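Local coordinates for protein beta-galactosidase (Bacillus circulans, PDB 4MAD) that probably hydrolyses terminal non-reducing beta-D-galactose residues in beta-D-galactosides, as a member of glycosyl hydrolase family 35, at residues 509-514 with 577-582. Residues are numbered along the deposited sequence; the frame is centred on the assembly and turned at random.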
loop_
_atom_site.group_PDB
_atom_site.type_symbol
_atom_site.label_atom_id
_atom_site.label_comp_id
_atom_site.label_asym_id
_atom_site.label_seq_id
_atom_site.Cartn_x
_atom_site.Cartn_y
_atom_site.Cartn_z
ATOM N N LYS A 509 18.629 -23.665 9.999
ATOM C CA LYS A 509 19.901 -22.993 9.819
ATOM C C LYS A 509 19.766 -21.493 9.784
ATOM O O LYS A 509 18.963 -20.967 9.096
ATOM C CB LYS A 509 20.549 -23.446 8.520
ATOM C CG LYS A 509 20.593 -24.884 8.325
ATOM C CD LYS A 509 21.310 -25.275 7.039
ATOM C CE LYS A 509 20.399 -25.598 5.926
ATOM N NZ LYS A 509 21.076 -26.308 4.856
ATOM N N GLU A 510 20.601 -20.827 10.551
ATOM C CA GLU A 510 20.600 -19.394 10.574
ATOM C C GLU A 510 20.986 -18.884 9.201
ATOM O O GLU A 510 21.698 -19.527 8.522
ATOM C CB GLU A 510 21.575 -18.900 11.593
ATOM C CG GLU A 510 21.212 -19.317 12.948
ATOM C CD GLU A 510 19.991 -18.585 13.469
ATOM O OE1 GLU A 510 20.182 -17.504 13.985
ATOM O OE2 GLU A 510 18.881 -19.085 13.360
ATOM N N ASN A 511 20.447 -17.758 8.797
ATOM C CA ASN A 511 20.767 -17.136 7.526
ATOM C C ASN A 511 20.208 -17.815 6.299
ATOM O O ASN A 511 20.440 -17.386 5.213
ATOM C CB ASN A 511 22.240 -16.840 7.423
ATOM C CG ASN A 511 22.650 -15.789 8.366
ATOM O OD1 ASN A 511 23.570 -15.950 9.085
ATOM N ND2 ASN A 511 21.934 -14.724 8.398
ATOM N N PHE A 512 19.368 -18.788 6.545
ATOM C CA PHE A 512 18.559 -19.418 5.540
ATOM C C PHE A 512 17.075 -19.210 5.893
ATOM O O PHE A 512 16.695 -19.314 7.006
ATOM C CB PHE A 512 18.810 -20.906 5.499
ATOM C CG PHE A 512 20.139 -21.306 4.950
ATOM C CD1 PHE A 512 20.241 -21.928 3.739
ATOM C CD2 PHE A 512 21.267 -21.109 5.648
ATOM C CE1 PHE A 512 21.445 -22.327 3.281
ATOM C CE2 PHE A 512 22.447 -21.529 5.185
ATOM C CZ PHE A 512 22.539 -22.105 3.996
ATOM N N PRO A 513 16.256 -18.917 4.911
ATOM C CA PRO A 513 14.853 -18.715 5.219
ATOM C C PRO A 513 14.180 -20.031 5.526
ATOM O O PRO A 513 14.352 -20.950 4.808
ATOM C CB PRO A 513 14.300 -18.067 3.942
ATOM C CG PRO A 513 15.419 -17.516 3.307
ATOM C CD PRO A 513 16.513 -18.452 3.550
ATOM N N TYR A 514 13.387 -20.048 6.576
ATOM C CA TYR A 514 12.585 -21.188 6.914
ATOM C C TYR A 514 11.162 -20.792 7.217
ATOM O O TYR A 514 10.939 -19.790 7.792
ATOM C CB TYR A 514 13.137 -21.895 8.121
ATOM C CG TYR A 514 14.222 -22.860 7.857
ATOM C CD1 TYR A 514 13.993 -24.219 7.851
ATOM C CD2 TYR A 514 15.495 -22.426 7.627
ATOM C CE1 TYR A 514 15.005 -25.089 7.635
ATOM C CE2 TYR A 514 16.492 -23.284 7.400
ATOM C CZ TYR A 514 16.264 -24.604 7.409
ATOM O OH TYR A 514 17.288 -25.448 7.155
ATOM N N GLU A 577 10.716 -16.739 8.286
ATOM C CA GLU A 577 11.773 -15.912 8.783
ATOM C C GLU A 577 13.013 -16.101 7.941
ATOM O O GLU A 577 13.380 -17.165 7.647
ATOM C CB GLU A 577 12.098 -16.217 10.222
ATOM C CG GLU A 577 13.461 -15.851 10.609
ATOM C CD GLU A 577 13.659 -14.348 10.850
ATOM O OE1 GLU A 577 12.753 -13.703 11.381
ATOM O OE2 GLU A 577 14.721 -13.839 10.495
ATOM N N LEU A 578 13.554 -14.981 7.524
ATOM C CA LEU A 578 14.700 -14.899 6.645
ATOM C C LEU A 578 16.050 -15.231 7.214
ATOM O O LEU A 578 16.860 -15.736 6.548
ATOM C CB LEU A 578 14.753 -13.570 5.882
ATOM C CG LEU A 578 13.558 -13.215 5.038
ATOM C CD1 LEU A 578 13.731 -11.919 4.289
ATOM C CD2 LEU A 578 13.153 -14.328 4.175
ATOM N N HIS A 579 16.307 -14.825 8.434
ATOM C CA HIS A 579 17.633 -14.912 8.965
ATOM C C HIS A 579 17.864 -15.663 10.267
ATOM O O HIS A 579 18.721 -16.504 10.343
ATOM C CB HIS A 579 18.160 -13.523 9.197
ATOM C CG HIS A 579 18.223 -12.704 7.963
ATOM N ND1 HIS A 579 19.208 -12.868 7.027
ATOM C CD2 HIS A 579 17.421 -11.720 7.511
ATOM C CE1 HIS A 579 19.005 -12.018 6.046
ATOM N NE2 HIS A 579 17.930 -11.314 6.313
ATOM N N LYS A 580 17.147 -15.244 11.285
ATOM C CA LYS A 580 17.412 -15.721 12.618
ATOM C C LYS A 580 16.174 -16.346 13.208
ATOM O O LYS A 580 15.200 -15.741 13.267
ATOM C CB LYS A 580 17.900 -14.602 13.485
ATOM C CG LYS A 580 19.233 -14.081 13.117
ATOM C CD LYS A 580 19.545 -12.904 13.966
ATOM C CE LYS A 580 20.929 -12.371 13.822
ATOM N NZ LYS A 580 21.060 -11.127 14.577
ATOM N N HIS A 581 16.290 -17.588 13.637
ATOM C CA HIS A 581 15.158 -18.401 13.989
ATOM C C HIS A 581 15.003 -18.607 15.496
ATOM O O HIS A 581 15.951 -18.571 16.204
ATOM C CB HIS A 581 15.281 -19.739 13.262
ATOM C CG HIS A 581 15.479 -19.583 11.793
ATOM N ND1 HIS A 581 14.469 -19.209 10.951
ATOM C CD2 HIS A 581 16.585 -19.677 11.034
ATOM C CE1 HIS A 581 14.945 -19.074 9.737
ATOM N NE2 HIS A 581 16.221 -19.371 9.758
ATOM N N HIS A 582 13.784 -18.805 15.940
ATOM C CA HIS A 582 13.452 -18.909 17.344
ATOM C C HIS A 582 12.333 -19.923 17.543
ATOM O O HIS A 582 11.896 -20.494 16.592
ATOM C CB HIS A 582 13.122 -17.537 17.944
ATOM C CG HIS A 582 14.243 -16.571 17.799
ATOM N ND1 HIS A 582 14.332 -15.676 16.762
ATOM C CD2 HIS A 582 15.371 -16.426 18.508
ATOM C CE1 HIS A 582 15.455 -15.008 16.860
ATOM N NE2 HIS A 582 16.099 -15.441 17.916
#
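The antiparallel ladder between strands 514-522 and 569-577 ends at Tyr514 and Glu577, a hydrogen-bonded pair whose bonds, Tyr514 N to Glu577 O and Glu577 N to Tyr514 O, both measure 3.1 Å. Beyond it the chains run on as loops; the CB of His581 points toward 509-514, and its ring meets Phe512 and Tyr514. Its NE2 donates to Phe512 O at 2.8 Å; the oxygen lies near the imidazole plane, although the N-H is bent to 138°. With CG beside its own backbone N, this ring also presents a face to the edge of Tyr514 in a T-shaped stack, planes 79° apart, while His516 bonds ND1 and so helps fix its rotation. These loops lie at the ends of two interior strands of the antiparallel sheet of the C-terminal galactose-binding-type region, facing the neighbouring beta domain, where Pro513 and His579 touch strand 419-424. A type II turn, Lys509 to Phe512, points Asn511 N straight at His579 O (2.6 Å, 177°), in the carbonyl plane on a lone pair. Glu510, bent at chi2, brings OE2 back to accept His581 N through its syn lone pair at 3.0 Å. Loop 577-582 is braced from within by Glu577, whose OE2 takes His579 N and Lys580 N from opposite faces of the carboxylate, while OE1 bonds Tyr550 and the backbone N of Thr536 and Lys537. Pro513 CB meets the CD2 branch of Leu578 at 3.9 Å, the two side chains crossing at a slant.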